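Local coordinates for protein glycosyl transferase (Staphylococcus aureus, PDB 5TZJ) that is a family 2 glycosyl transferase that binds uridine-diphosphate-N-acetylglucosamine in a pocket, at residues A[113-118]-A[155-160]; A[160-165]-A[183-188]; A[34-39]-A[58-63]. All blocks are in the same frame, centred on the assembly; numbering follows the deposited sequence.

Contact 1. Residues A[113-118]-A[155-160]; sequences SDVLLI and KIYRTA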
ATOM      1  N   SER A 113      10.467 -17.751   1.817  1.00 46.53           N
ATOM      2  CA  SER A 113       9.878 -16.433   2.042  1.00 44.11           C
ATOM      3  C   SER A 113       8.486 -16.549   2.659  1.00 44.05           C
ATOM      4  O   SER A 113       7.723 -17.467   2.360  1.00 40.50           O
ATOM      5  CB  SER A 113       9.790 -15.663   0.715  1.00 44.13           C
ATOM      6  OG  SER A 113      10.960 -15.846  -0.080  1.00 47.04           O
ATOM      7  N   ASP A 114       8.145 -15.587   3.520  1.00 45.70           N
ATOM      8  CA  ASP A 114       6.765 -15.416   3.964  1.00 44.16           C
ATOM      9  C   ASP A 114       6.019 -14.390   3.155  1.00 37.96           C
ATOM     10  O   ASP A 114       4.789 -14.491   3.027  1.00 32.13           O
ATOM     11  CB  ASP A 114       6.711 -15.006   5.436  1.00 46.76           C
ATOM     12  CG  ASP A 114       7.302 -16.073   6.320  1.00 51.54           C
ATOM     13  OD1 ASP A 114       7.163 -17.273   5.949  1.00 45.48           O
ATOM     14  OD2 ASP A 114       7.925 -15.710   7.342  1.00 56.49           O
ATOM     15  N   VAL A 115       6.747 -13.411   2.628  1.00 35.45           N
ATOM     16  CA  VAL A 115       6.224 -12.381   1.745  1.00 32.93           C
ATOM     17  C   VAL A 115       7.228 -12.246   0.616  1.00 35.86           C
ATOM     18  O   VAL A 115       8.425 -12.061   0.870  1.00 36.74           O
ATOM     19  CB  VAL A 115       6.022 -11.036   2.496  1.00 30.45           C
ATOM     20  CG1 VAL A 115       5.678  -9.888   1.555  1.00 26.57           C
ATOM     21  CG2 VAL A 115       4.979 -11.195   3.585  1.00 32.03           C
ATOM     22  N   LEU A 116       6.769 -12.359  -0.627  1.00 35.40           N
ATOM     23  CA  LEU A 116       7.670 -12.238  -1.773  1.00 37.27           C
ATOM     24  C   LEU A 116       7.204 -11.058  -2.614  1.00 33.48           C
ATOM     25  O   LEU A 116       6.122 -11.098  -3.205  1.00 32.10           O
ATOM     26  CB  LEU A 116       7.714 -13.522  -2.606  1.00 33.38           C
ATOM     27  CG  LEU A 116       8.557 -13.557  -3.891  1.00 35.12           C
ATOM     28  CD1 LEU A 116      10.071 -13.176  -3.698  1.00 36.68           C
ATOM     29  CD2 LEU A 116       8.477 -14.914  -4.535  1.00 39.80           C
ATOM     30  N   LEU A 117       8.021 -10.019  -2.665  1.00 34.19           N
ATOM     31  CA  LEU A 117       7.780  -8.909  -3.571  1.00 32.94           C
ATOM     32  C   LEU A 117       8.220  -9.343  -4.953  1.00 33.95           C
ATOM     33  O   LEU A 117       9.264  -9.983  -5.093  1.00 36.91           O
ATOM     34  CB  LEU A 117       8.569  -7.659  -3.131  1.00 31.72           C
ATOM     35  CG  LEU A 117       7.961  -6.860  -1.969  1.00 31.34           C
ATOM     36  CD1 LEU A 117       8.199  -7.527  -0.627  1.00 33.47           C
ATOM     37  CD2 LEU A 117       8.431  -5.400  -1.948  1.00 33.37           C
ATOM     38  N   ILE A 118       7.443  -8.982  -5.978  1.00 33.18           N
ATOM     39  CA  ILE A 118       7.795  -9.318  -7.351  1.00 36.17           C
ATOM     40  C   ILE A 118       7.804  -8.048  -8.184  1.00 36.85           C
ATOM     41  O   ILE A 118       6.940  -7.178  -8.022  1.00 36.80           O
ATOM     42  CB  ILE A 118       6.848 -10.370  -7.943  1.00 37.71           C
ATOM     43  CG1 ILE A 118       5.385  -9.892  -7.849  1.00 30.94           C
ATOM     44  CG2 ILE A 118       7.076 -11.724  -7.272  1.00 37.63           C
ATOM     45  CD1 ILE A 118       4.426 -10.873  -8.539  1.00 35.66           C
ATOM     46  N   LYS A 155       1.578  -8.730  -4.456  1.00 30.16           N
ATOM     47  CA  LYS A 155       2.727  -9.468  -3.960  1.00 28.93           C
ATOM     48  C   LYS A 155       2.250 -10.877  -3.627  1.00 32.43           C
ATOM     49  O   LYS A 155       1.048 -11.177  -3.645  1.00 30.54           O
ATOM     50  CB  LYS A 155       3.330  -8.802  -2.712  1.00 25.01           C
ATOM     51  CG  LYS A 155       3.632  -7.279  -2.896  1.00 25.84           C
ATOM     52  CD  LYS A 155       3.881  -6.589  -1.544  1.00 30.49           C
ATOM     53  CE  LYS A 155       4.502  -5.170  -1.732  1.00 33.54           C
ATOM     54  NZ  LYS A 155       3.597  -4.296  -2.503  1.00 32.72           N
ATOM     55  N   ILE A 156       3.205 -11.737  -3.298  1.00 31.15           N
ATOM     56  CA  ILE A 156       2.922 -13.096  -2.885  1.00 30.91           C
ATOM     57  C   ILE A 156       3.066 -13.186  -1.374  1.00 32.32           C
ATOM     58  O   ILE A 156       4.105 -12.776  -0.800  1.00 29.19           O
ATOM     59  CB  ILE A 156       3.856 -14.081  -3.611  1.00 35.33           C
ATOM     60  CG1 ILE A 156       3.567 -14.004  -5.115  1.00 35.04           C
ATOM     61  CG2 ILE A 156       3.686 -15.534  -3.091  1.00 34.70           C
ATOM     62  CD1 ILE A 156       4.433 -14.959  -5.947  1.00 37.39           C
ATOM     63  N   TYR A 157       2.033 -13.750  -0.723  1.00 29.30           N
ATOM     64  CA  TYR A 157       1.997 -13.872   0.731  1.00 27.82           C
ATOM     65  C   TYR A 157       1.740 -15.317   1.121  1.00 33.35           C
ATOM     66  O   TYR A 157       0.890 -15.979   0.521  1.00 31.48           O
ATOM     67  CB  TYR A 157       0.921 -13.043   1.350  1.00 25.71           C
ATOM     68  CG  TYR A 157       0.881 -11.584   0.946  1.00 29.28           C
ATOM     69  CD1 TYR A 157       1.272 -10.605   1.861  1.00 26.21           C
ATOM     70  CD2 TYR A 157       0.436 -11.174  -0.320  1.00 25.91           C
ATOM     71  CE1 TYR A 157       1.223  -9.269   1.537  1.00 28.41           C
ATOM     72  CE2 TYR A 157       0.384  -9.809  -0.657  1.00 25.49           C
ATOM     73  CZ  TYR A 157       0.763  -8.869   0.289  1.00 27.70           C
ATOM     74  OH  TYR A 157       0.723  -7.515   0.026  1.00 26.16           O
ATOM     75  N   ARG A 158       2.445 -15.797   2.155  1.00 35.31           N
ATOM     76  CA  ARG A 158       2.159 -17.140   2.643  1.00 36.45           C
ATOM     77  C   ARG A 158       0.765 -17.140   3.252  1.00 38.10           C
ATOM     78  O   ARG A 158       0.452 -16.278   4.080  1.00 36.02           O
ATOM     79  CB  ARG A 158       3.184 -17.588   3.678  1.00 37.07           C
ATOM     80  CG  ARG A 158       2.986 -19.057   4.144  1.00 41.29           C
ATOM     81  CD  ARG A 158       4.003 -19.376   5.237  1.00 42.82           C
ATOM     82  NE  ARG A 158       5.368 -19.295   4.722  1.00 47.45           N
ATOM     83  CZ  ARG A 158       5.996 -20.309   4.109  1.00 49.40           C
ATOM     84  NH1 ARG A 158       5.369 -21.471   3.930  1.00 45.68           N
ATOM     85  NH2 ARG A 158       7.244 -20.160   3.662  1.00 50.46           N
ATOM     86  N   THR A 159      -0.073 -18.102   2.838  1.00 36.82           N
ATOM     87  CA  THR A 159      -1.473 -18.070   3.256  1.00 37.11           C
ATOM     88  C   THR A 159      -1.606 -18.185   4.779  1.00 36.15           C
ATOM     89  O   THR A 159      -2.394 -17.457   5.400  1.00 33.87           O
ATOM     90  CB  THR A 159      -2.255 -19.176   2.526  1.00 40.33           C
ATOM     91  OG1 THR A 159      -2.067 -19.021   1.109  1.00 38.68           O
ATOM     92  CG2 THR A 159      -3.765 -19.117   2.863  1.00 33.46           C
ATOM     93  N   ALA A 160      -0.814 -19.061   5.405  1.00 39.48           N
ATOM     94  CA  ALA A 160      -0.850 -19.178   6.865  1.00 39.11           C
ATOM     95  C   ALA A 160      -0.367 -17.910   7.566  1.00 38.21           C
ATOM     96  O   ALA A 160      -0.772 -17.646   8.711  1.00 35.65           O
ATOM     97  CB  ALA A 160      -0.014 -20.372   7.325  1.00 40.50           C
TER
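Arg158 grips the start of the 113-118 segment by side chain and backbone. Its NE donates to Asp114 OD1 at 3.0 Å in a salt bridge, on the anti side and 19° out of the carboxylate plane, with carboxylate and guanidinium turned nearly at right angles. A bend at chi3 (-63°) turns the guanidinium toward Asp114 and Ser113, and NH2 adds a weak hydrogen bond to Ser113 O. The other carboxylate oxygen, OD2, accepts from the backbone N atoms of Asn190 and Arg191, so both oxygens of the buried Asp114 are engaged, which probably helps to offset its charge. Arg158 N bonds to Asp114 O at 2.8 Å, Arg158 being the N-cap of helix 159-164. Strands 115-118 and 156-158 are antiparallel neighbours in the mixed central sheet of the GT-A-like domain, and Leu116 and Ile156 form a hydrogen-bonded pair, Leu116 N to Ile156 O at 2.7 Å and Ile156 N to Leu116 O at 3.0 Å. Their CB atoms lie 4.0 Å apart on the face under helix 100-111. On the other face, Val115 CG2 lies 4.1 Å from Tyr157 CD1, and Leu117 runs alongside Lys155, its CG 3.9 Å from Lys155 CE.

Contact 2. Residues A[160-165]-A[183-188]; sequences ALLKDN and MKAYLN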
ATOM      1  N   ALA A 160      -0.814 -19.061   5.405  1.00 39.48           N
ATOM      2  CA  ALA A 160      -0.850 -19.178   6.865  1.00 39.11           C
ATOM      3  C   ALA A 160      -0.367 -17.910   7.566  1.00 38.21           C
ATOM      4  O   ALA A 160      -0.772 -17.646   8.711  1.00 35.65           O
ATOM      5  CB  ALA A 160      -0.014 -20.372   7.325  1.00 40.50           C
ATOM      6  N   LEU A 161       0.516 -17.126   6.935  1.00 34.54           N
ATOM      7  CA  LEU A 161       0.917 -15.878   7.588  1.00 35.41           C
ATOM      8  C   LEU A 161      -0.277 -14.968   7.751  1.00 35.44           C
ATOM      9  O   LEU A 161      -0.475 -14.362   8.811  1.00 38.96           O
ATOM     10  CB  LEU A 161       2.014 -15.160   6.802  1.00 35.42           C
ATOM     11  CG  LEU A 161       2.263 -13.724   7.281  1.00 36.05           C
ATOM     12  CD1 LEU A 161       3.209 -13.695   8.498  1.00 42.77           C
ATOM     13  CD2 LEU A 161       2.815 -12.930   6.142  1.00 31.19           C
ATOM     14  N   LEU A 162      -1.096 -14.877   6.711  1.00 34.63           N
ATOM     15  CA  LEU A 162      -2.288 -14.044   6.754  1.00 33.38           C
ATOM     16  C   LEU A 162      -3.317 -14.615   7.717  1.00 30.56           C
ATOM     17  O   LEU A 162      -3.850 -13.902   8.577  1.00 30.20           O
ATOM     18  CB  LEU A 162      -2.866 -13.907   5.333  1.00 32.68           C
ATOM     19  CG  LEU A 162      -1.902 -13.261   4.297  1.00 27.31           C
ATOM     20  CD1 LEU A 162      -2.572 -13.132   2.896  1.00 24.50           C
ATOM     21  CD2 LEU A 162      -1.372 -11.857   4.787  1.00 24.26           C
ATOM     22  N   LYS A 163      -3.584 -15.905   7.615  1.00 34.37           N
ATOM     23  CA  LYS A 163      -4.716 -16.442   8.360  1.00 39.83           C
ATOM     24  C   LYS A 163      -4.373 -16.652   9.832  1.00 44.43           C
ATOM     25  O   LYS A 163      -5.203 -16.351  10.697  1.00 42.59           O
ATOM     26  CB  LYS A 163      -5.221 -17.737   7.705  1.00 40.70           C
ATOM     27  CG  LYS A 163      -5.877 -17.460   6.357  1.00 39.54           C
ATOM     28  CD  LYS A 163      -6.561 -18.705   5.751  1.00 43.37           C
ATOM     29  CE  LYS A 163      -7.280 -18.308   4.464  1.00 41.24           C
ATOM     30  NZ  LYS A 163      -7.745 -19.469   3.644  1.00 41.65           N
ATOM     31  N   ASP A 164      -3.143 -17.108  10.143  1.00 48.01           N
ATOM     32  CA  ASP A 164      -2.778 -17.348  11.541  1.00 45.29           C
ATOM     33  C   ASP A 164      -2.767 -16.062  12.340  1.00 42.16           C
ATOM     34  O   ASP A 164      -3.004 -16.093  13.546  1.00 41.67           O
ATOM     35  CB  ASP A 164      -1.410 -18.018  11.657  1.00 43.54           C
ATOM     36  CG  ASP A 164      -1.392 -19.410  11.058  1.00 49.10           C
ATOM     37  OD1 ASP A 164      -2.482 -19.936  10.730  1.00 49.45           O
ATOM     38  OD2 ASP A 164      -0.288 -19.985  10.930  1.00 56.01           O
ATOM     39  N   ASN A 165      -2.493 -14.931  11.690  1.00 39.92           N
ATOM     40  CA  ASN A 165      -2.436 -13.630  12.357  1.00 36.74           C
ATOM     41  C   ASN A 165      -3.649 -12.772  12.084  1.00 36.22           C
ATOM     42  O   ASN A 165      -3.628 -11.576  12.399  1.00 32.91           O
ATOM     43  CB  ASN A 165      -1.180 -12.881  11.939  1.00 35.91           C
ATOM     44  CG  ASN A 165       0.051 -13.611  12.355  1.00 38.66           C
ATOM     45  OD1 ASN A 165       0.362 -13.667  13.551  1.00 42.16           O
ATOM     46  ND2 ASN A 165       0.707 -14.277  11.394  1.00 36.47           N
ATOM     47  N   MET A 183       1.239  -3.759   5.654  1.00 21.20           N
ATOM     48  CA  MET A 183       2.087  -3.439   6.806  1.00 22.54           C
ATOM     49  C   MET A 183       1.980  -4.524   7.865  1.00 26.05           C
ATOM     50  O   MET A 183       2.997  -4.931   8.454  1.00 26.87           O
ATOM     51  CB  MET A 183       1.723  -2.062   7.407  1.00 24.39           C
ATOM     52  CG  MET A 183       2.370  -0.895   6.721  1.00 29.26           C
ATOM     53  SD  MET A 183       4.200  -0.850   6.811  1.00 36.00           S
ATOM     54  CE  MET A 183       4.480  -1.269   8.531  1.00 29.07           C
ATOM     55  N   LYS A 184       0.756  -5.007   8.117  1.00 23.88           N
ATOM     56  CA  LYS A 184       0.559  -6.160   8.995  1.00 24.09           C
ATOM     57  C   LYS A 184       1.340  -7.373   8.493  1.00 24.98           C
ATOM     58  O   LYS A 184       1.984  -8.082   9.280  1.00 27.59           O
ATOM     59  CB  LYS A 184      -0.938  -6.519   9.093  1.00 26.59           C
ATOM     60  CG  LYS A 184      -1.789  -5.652  10.046  1.00 28.46           C
ATOM     61  CD  LYS A 184      -3.301  -6.032   9.958  1.00 35.11           C
ATOM     62  CE  LYS A 184      -4.193  -5.202  10.917  1.00 36.20           C
ATOM     63  NZ  LYS A 184      -5.676  -5.477  10.812  1.00 33.44           N
ATOM     64  N   ALA A 185       1.268  -7.650   7.192  1.00 23.63           N
ATOM     65  CA  ALA A 185       1.981  -8.824   6.678  1.00 25.49           C
ATOM     66  C   ALA A 185       3.486  -8.628   6.830  1.00 27.41           C
ATOM     67  O   ALA A 185       4.208  -9.562   7.195  1.00 31.29           O
ATOM     68  CB  ALA A 185       1.631  -9.074   5.209  1.00 22.56           C
ATOM     69  N   TYR A 186       3.975  -7.408   6.575  1.00 23.38           N
ATOM     70  CA  TYR A 186       5.402  -7.146   6.789  1.00 25.81           C
ATOM     71  C   TYR A 186       5.780  -7.355   8.250  1.00 31.60           C
ATOM     72  O   TYR A 186       6.799  -7.998   8.565  1.00 35.14           O
ATOM     73  CB  TYR A 186       5.751  -5.720   6.375  1.00 28.88           C
ATOM     74  CG  TYR A 186       5.847  -5.404   4.886  1.00 27.09           C
ATOM     75  CD1 TYR A 186       6.086  -6.377   3.954  1.00 24.02           C
ATOM     76  CD2 TYR A 186       5.736  -4.077   4.441  1.00 26.88           C
ATOM     77  CE1 TYR A 186       6.209  -6.034   2.571  1.00 30.52           C
ATOM     78  CE2 TYR A 186       5.882  -3.716   3.107  1.00 24.63           C
ATOM     79  CZ  TYR A 186       6.113  -4.707   2.167  1.00 27.87           C
ATOM     80  OH  TYR A 186       6.219  -4.332   0.844  1.00 23.61           O
ATOM     81  N   LEU A 187       4.989  -6.786   9.163  1.00 27.45           N
ATOM     82  CA  LEU A 187       5.325  -6.835  10.586  1.00 30.49           C
ATOM     83  C   LEU A 187       5.345  -8.273  11.146  1.00 33.79           C
ATOM     84  O   LEU A 187       6.070  -8.555  12.106  1.00 34.68           O
ATOM     85  CB  LEU A 187       4.348  -5.954  11.366  1.00 26.19           C
ATOM     86  CG  LEU A 187       4.528  -4.415  11.276  1.00 26.64           C
ATOM     87  CD1 LEU A 187       3.309  -3.670  11.826  1.00 25.87           C
ATOM     88  CD2 LEU A 187       5.828  -3.906  11.977  1.00 27.59           C
ATOM     89  N   ASN A 188       4.555  -9.186  10.587  1.00 29.96           N
ATOM     90  CA  ASN A 188       4.451 -10.541  11.112  1.00 30.60           C
ATOM     91  C   ASN A 188       5.344 -11.557  10.411  1.00 36.66           C
ATOM     92  O   ASN A 188       5.481 -12.679  10.911  1.00 38.93           O
ATOM     93  CB  ASN A 188       2.992 -11.034  11.018  1.00 30.42           C
ATOM     94  CG  ASN A 188       2.124 -10.415  12.084  1.00 36.08           C
ATOM     95  OD1 ASN A 188       2.176 -10.816  13.254  1.00 39.87           O
ATOM     96  ND2 ASN A 188       1.346  -9.413  11.703  1.00 35.50           N
TER
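Leu161 and Leu162 of helix 159-164 close on Ala185 of helix 177-188, a helix-helix crossing beside the central sheet of the family 2 glycosyl transferase fold. The two short axes pass 10.1 Å apart at 102°, so contact is confined to a small patch. Leu161 supplies most of the apolar contact from its helix: with CG trans to the backbone N (chi1 168°), its two methyls fork over the second helix, CD2 resting 4.1 Å from Ala185 CB and CD1 3.7 Å from Asn188 CB. Leu162 has CG beside the backbone N, anti to the carbonyl carbon, which lets CD2 reach the same Ala185 methyl, touched thus by both leucines. Tyr157 of the adjoining strand packs against Leu162 and Ala185 as well. Nearer the solvent, the amides of Asn165 and Asn188 stack with their planes 24° apart, the side chains running past each other in opposite directions. No hydrogen bond joins them. Each amide is instead tied back to its own helix: Asn188 ND2 reaches Lys184 O at 2.8 Å, an oxygen that also accepts from Asn188 N on the opposite face of its plane, whereas Asn165 ND2 donates to a lone pair of Leu161 O at 2.8 Å, in the carbonyl plane.

Contact 3. Residues A[34-39]-A[58-63]; sequences EVVVVD and NLKVSQ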
ATOM      1  N   GLU A  34      -4.834 -22.157  -8.337  1.00 39.79           N
ATOM      2  CA  GLU A  34      -6.245 -21.908  -8.511  1.00 39.15           C
ATOM      3  C   GLU A  34      -6.411 -20.408  -8.680  1.00 45.71           C
ATOM      4  O   GLU A  34      -5.549 -19.636  -8.242  1.00 40.00           O
ATOM      5  CB  GLU A  34      -7.060 -22.396  -7.306  1.00 44.30           C
ATOM      6  CG  GLU A  34      -6.892 -21.550  -6.034  1.00 42.12           C
ATOM      7  CD  GLU A  34      -7.712 -22.094  -4.880  1.00 44.50           C
ATOM      8  OE1 GLU A  34      -8.500 -23.036  -5.110  1.00 43.39           O
ATOM      9  OE2 GLU A  34      -7.574 -21.605  -3.740  1.00 43.79           O
ATOM     10  N   VAL A  35      -7.491 -20.008  -9.351  1.00 36.83           N
ATOM     11  CA  VAL A  35      -7.792 -18.606  -9.574  1.00 35.23           C
ATOM     12  C   VAL A  35      -9.101 -18.345  -8.867  1.00 37.67           C
ATOM     13  O   VAL A  35     -10.115 -18.964  -9.209  1.00 40.46           O
ATOM     14  CB  VAL A  35      -7.891 -18.264 -11.072  1.00 35.85           C
ATOM     15  CG1 VAL A  35      -8.181 -16.739 -11.273  1.00 34.40           C
ATOM     16  CG2 VAL A  35      -6.665 -18.702 -11.797  1.00 37.10           C
ATOM     17  N   VAL A  36      -9.081 -17.466  -7.872  1.00 35.09           N
ATOM     18  CA  VAL A  36     -10.243 -17.204  -7.037  1.00 33.24           C
ATOM     19  C   VAL A  36     -10.754 -15.831  -7.411  1.00 31.83           C
ATOM     20  O   VAL A  36     -10.141 -14.805  -7.076  1.00 29.79           O
ATOM     21  CB  VAL A  36      -9.928 -17.286  -5.539  1.00 32.87           C
ATOM     22  CG1 VAL A  36     -11.241 -17.186  -4.719  1.00 31.43           C
ATOM     23  CG2 VAL A  36      -9.130 -18.557  -5.233  1.00 34.54           C
ATOM     24  N   VAL A  37     -11.868 -15.823  -8.118  1.00 31.68           N
ATOM     25  CA  VAL A  37     -12.481 -14.616  -8.633  1.00 32.45           C
ATOM     26  C   VAL A  37     -13.686 -14.330  -7.763  1.00 31.02           C
ATOM     27  O   VAL A  37     -14.613 -15.164  -7.688  1.00 31.35           O
ATOM     28  CB  VAL A  37     -12.888 -14.781 -10.113  1.00 35.64           C
ATOM     29  CG1 VAL A  37     -13.649 -13.506 -10.608  1.00 32.18           C
ATOM     30  CG2 VAL A  37     -11.652 -15.064 -10.977  1.00 34.35           C
ATOM     31  N   VAL A  38     -13.688 -13.158  -7.119  1.00 31.41           N
ATOM     32  CA  VAL A  38     -14.861 -12.681  -6.412  1.00 29.61           C
ATOM     33  C   VAL A  38     -15.343 -11.399  -7.080  1.00 28.43           C
ATOM     34  O   VAL A  38     -14.632 -10.386  -7.116  1.00 26.91           O
ATOM     35  CB  VAL A  38     -14.596 -12.462  -4.921  1.00 30.99           C
ATOM     36  CG1 VAL A  38     -15.920 -11.990  -4.223  1.00 31.85           C
ATOM     37  CG2 VAL A  38     -14.092 -13.736  -4.337  1.00 28.18           C
ATOM     38  N   ASP A  39     -16.569 -11.435  -7.592  1.00 29.79           N
ATOM     39  CA  ASP A  39     -17.101 -10.329  -8.366  1.00 28.47           C
ATOM     40  C   ASP A  39     -17.922  -9.432  -7.446  1.00 30.32           C
ATOM     41  O   ASP A  39     -18.864  -9.896  -6.780  1.00 30.40           O
ATOM     42  CB  ASP A  39     -17.967 -10.840  -9.534  1.00 30.07           C
ATOM     43  CG  ASP A  39     -18.538  -9.701 -10.350  1.00 30.35           C
ATOM     44  OD1 ASP A  39     -17.767  -9.094 -11.154  1.00 31.94           O
ATOM     45  OD2 ASP A  39     -19.739  -9.393 -10.162  1.00 31.97           O
ATOM     46  N   ASN A  58      -8.012 -23.816 -13.015  1.00 46.47           N
ATOM     47  CA  ASN A  58      -8.632 -24.242 -11.765  1.00 47.90           C
ATOM     48  C   ASN A  58      -9.368 -23.034 -11.192  1.00 46.74           C
ATOM     49  O   ASN A  58      -8.762 -22.153 -10.590  1.00 43.88           O
ATOM     50  CB  ASN A  58      -7.556 -24.737 -10.809  1.00 54.64           C
ATOM     51  CG  ASN A  58      -8.109 -25.573  -9.706  1.00 65.56           C
ATOM     52  OD1 ASN A  58      -9.316 -25.781  -9.632  1.00 69.07           O
ATOM     53  ND2 ASN A  58      -7.227 -26.104  -8.856  1.00 70.09           N
ATOM     54  N   LEU A  59     -10.672 -22.971 -11.368  1.00 47.83           N
ATOM     55  CA  LEU A  59     -11.370 -21.702 -11.231  1.00 45.24           C
ATOM     56  C   LEU A  59     -12.361 -21.766 -10.073  1.00 43.83           C
ATOM     57  O   LEU A  59     -13.090 -22.748  -9.926  1.00 46.11           O
ATOM     58  CB  LEU A  59     -12.058 -21.396 -12.554  1.00 49.22           C
ATOM     59  CG  LEU A  59     -12.349 -19.972 -12.979  1.00 54.18           C
ATOM     60  CD1 LEU A  59     -12.989 -19.886 -14.377  1.00 50.56           C
ATOM     61  CD2 LEU A  59     -13.252 -19.441 -11.990  1.00 59.30           C
ATOM     62  N   LYS A  60     -12.376 -20.727  -9.239  1.00 42.38           N
ATOM     63  CA  LYS A  60     -13.424 -20.537  -8.245  1.00 42.68           C
ATOM     64  C   LYS A  60     -14.048 -19.165  -8.479  1.00 39.20           C
ATOM     65  O   LYS A  60     -13.341 -18.151  -8.434  1.00 35.72           O
ATOM     66  CB  LYS A  60     -12.869 -20.627  -6.815  1.00 44.82           C
ATOM     67  CG  LYS A  60     -12.488 -22.005  -6.340  1.00 50.17           C
ATOM     68  CD  LYS A  60     -11.884 -21.901  -4.938  1.00 53.47           C
ATOM     69  CE  LYS A  60     -11.516 -23.279  -4.389  1.00 56.55           C
ATOM     70  NZ  LYS A  60     -10.467 -23.188  -3.318  1.00 56.83           N
ATOM     71  N   VAL A  61     -15.357 -19.128  -8.718  1.00 42.07           N
ATOM     72  CA  VAL A  61     -16.092 -17.885  -8.971  1.00 40.95           C
ATOM     73  C   VAL A  61     -17.202 -17.743  -7.938  1.00 41.50           C
ATOM     74  O   VAL A  61     -17.983 -18.679  -7.709  1.00 36.77           O
ATOM     75  CB  VAL A  61     -16.727 -17.848 -10.388  1.00 43.69           C
ATOM     76  CG1 VAL A  61     -17.510 -16.556 -10.626  1.00 44.15           C
ATOM     77  CG2 VAL A  61     -15.706 -17.969 -11.424  1.00 43.54           C
ATOM     78  N   SER A  62     -17.325 -16.548  -7.374  1.00 35.93           N
ATOM     79  CA  SER A  62     -18.546 -16.228  -6.668  1.00 39.12           C
ATOM     80  C   SER A  62     -18.785 -14.739  -6.850  1.00 36.05           C
ATOM     81  O   SER A  62     -17.933 -14.012  -7.382  1.00 32.44           O
ATOM     82  CB  SER A  62     -18.454 -16.616  -5.196  1.00 44.49           C
ATOM     83  OG  SER A  62     -17.445 -15.856  -4.566  1.00 42.72           O
ATOM     84  N   GLN A  63     -19.970 -14.291  -6.433  1.00 32.23           N
ATOM     85  CA  GLN A  63     -20.348 -12.906  -6.645  1.00 32.80           C
ATOM     86  C   GLN A  63     -21.096 -12.395  -5.429  1.00 34.96           C
ATOM     87  O   GLN A  63     -22.014 -13.064  -4.941  1.00 36.02           O
ATOM     88  CB  GLN A  63     -21.222 -12.766  -7.904  1.00 35.19           C
ATOM     89  CG  GLN A  63     -21.802 -11.371  -8.142  1.00 31.94           C
ATOM     90  CD  GLN A  63     -22.707 -11.345  -9.367  1.00 37.78           C
ATOM     91  OE1 GLN A  63     -23.794 -11.942  -9.364  1.00 43.61           O
ATOM     92  NE2 GLN A  63     -22.265 -10.669 -10.429  1.00 36.09           N
TER
HETATM   93  O   HOH W   1     -14.994 -17.341  -5.466  1.00 31.49           O
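Strands 33-39 and 59-63 are the two parallel strands of a beta-alpha-beta unit whose helix, 46-51, lies over one face of the sheet. Their axes lie 4.7 Å apart, with Val35 opposite Leu59 and Asp39 opposite Gln63, and five backbone hydrogen bonds join them, from Val35 N to Asn58 O at one end to Asp39 N to Ser62 O at the other. A water bridges the ladder near its middle, donating to Val37 O and hydrogen-bonded to Ser62 OG. Lys60, extended beyond CG, brings NZ to the syn side of Glu34 OE1 at 2.7 Å, 22° out of the carboxylate plane, in a salt bridge. Glu83 forms a second salt bridge with the same NZ, while Ser4 OG and Glu83 N donate to Glu34 OE2, so the buried carboxylate is held through both oxygens. Toward the C-terminal ends Asp39 and Gln63 lie alongside each other, both with CG trans to the backbone N. Gln63 NE2 approaches Asp39 OD2 from above the carboxylate plane at 2.8 Å, almost straight (175°). Ser42 and Thr9 hold OD1 and probably help fix the carboxylate's rotation. Between these ends the valines provide the apolar packing: Val37 and Val61 share the face toward helix 46-51, while Val36 and Val38 share theirs with Lys60 and Ser62, under helix 72-81. The side chain of Val38 is about 7 Å from the bound uridine-diphosphate-N-acetylglucosamine, consistent with the place of this parallel pair in the Rossmann-like half of a GT-A glycosyl transferase fold.

How the contacts relate
From the N terminus, contact 3 comes first: 34-39 and 58-63 close a short loop through helix 46-51. Contact 1 follows with a longer excursion of mostly loop between 113-118 and 155-160, and contact 2 then closes a 17-residue connection that ends in the first part of helix 177-188. The three are in series, with none nested or crossed, but contacts 1 and 2 share Ala160 and meet directly, Tyr157 CD1 lying 3.7 Å from Ala185 CB. Contact 2 thus lays two helices against the strands paired in contact 1. Contact 3 lies about 20 Å from contact 1, centre to centre, without touching it, yet both belong to the same mixed sheet.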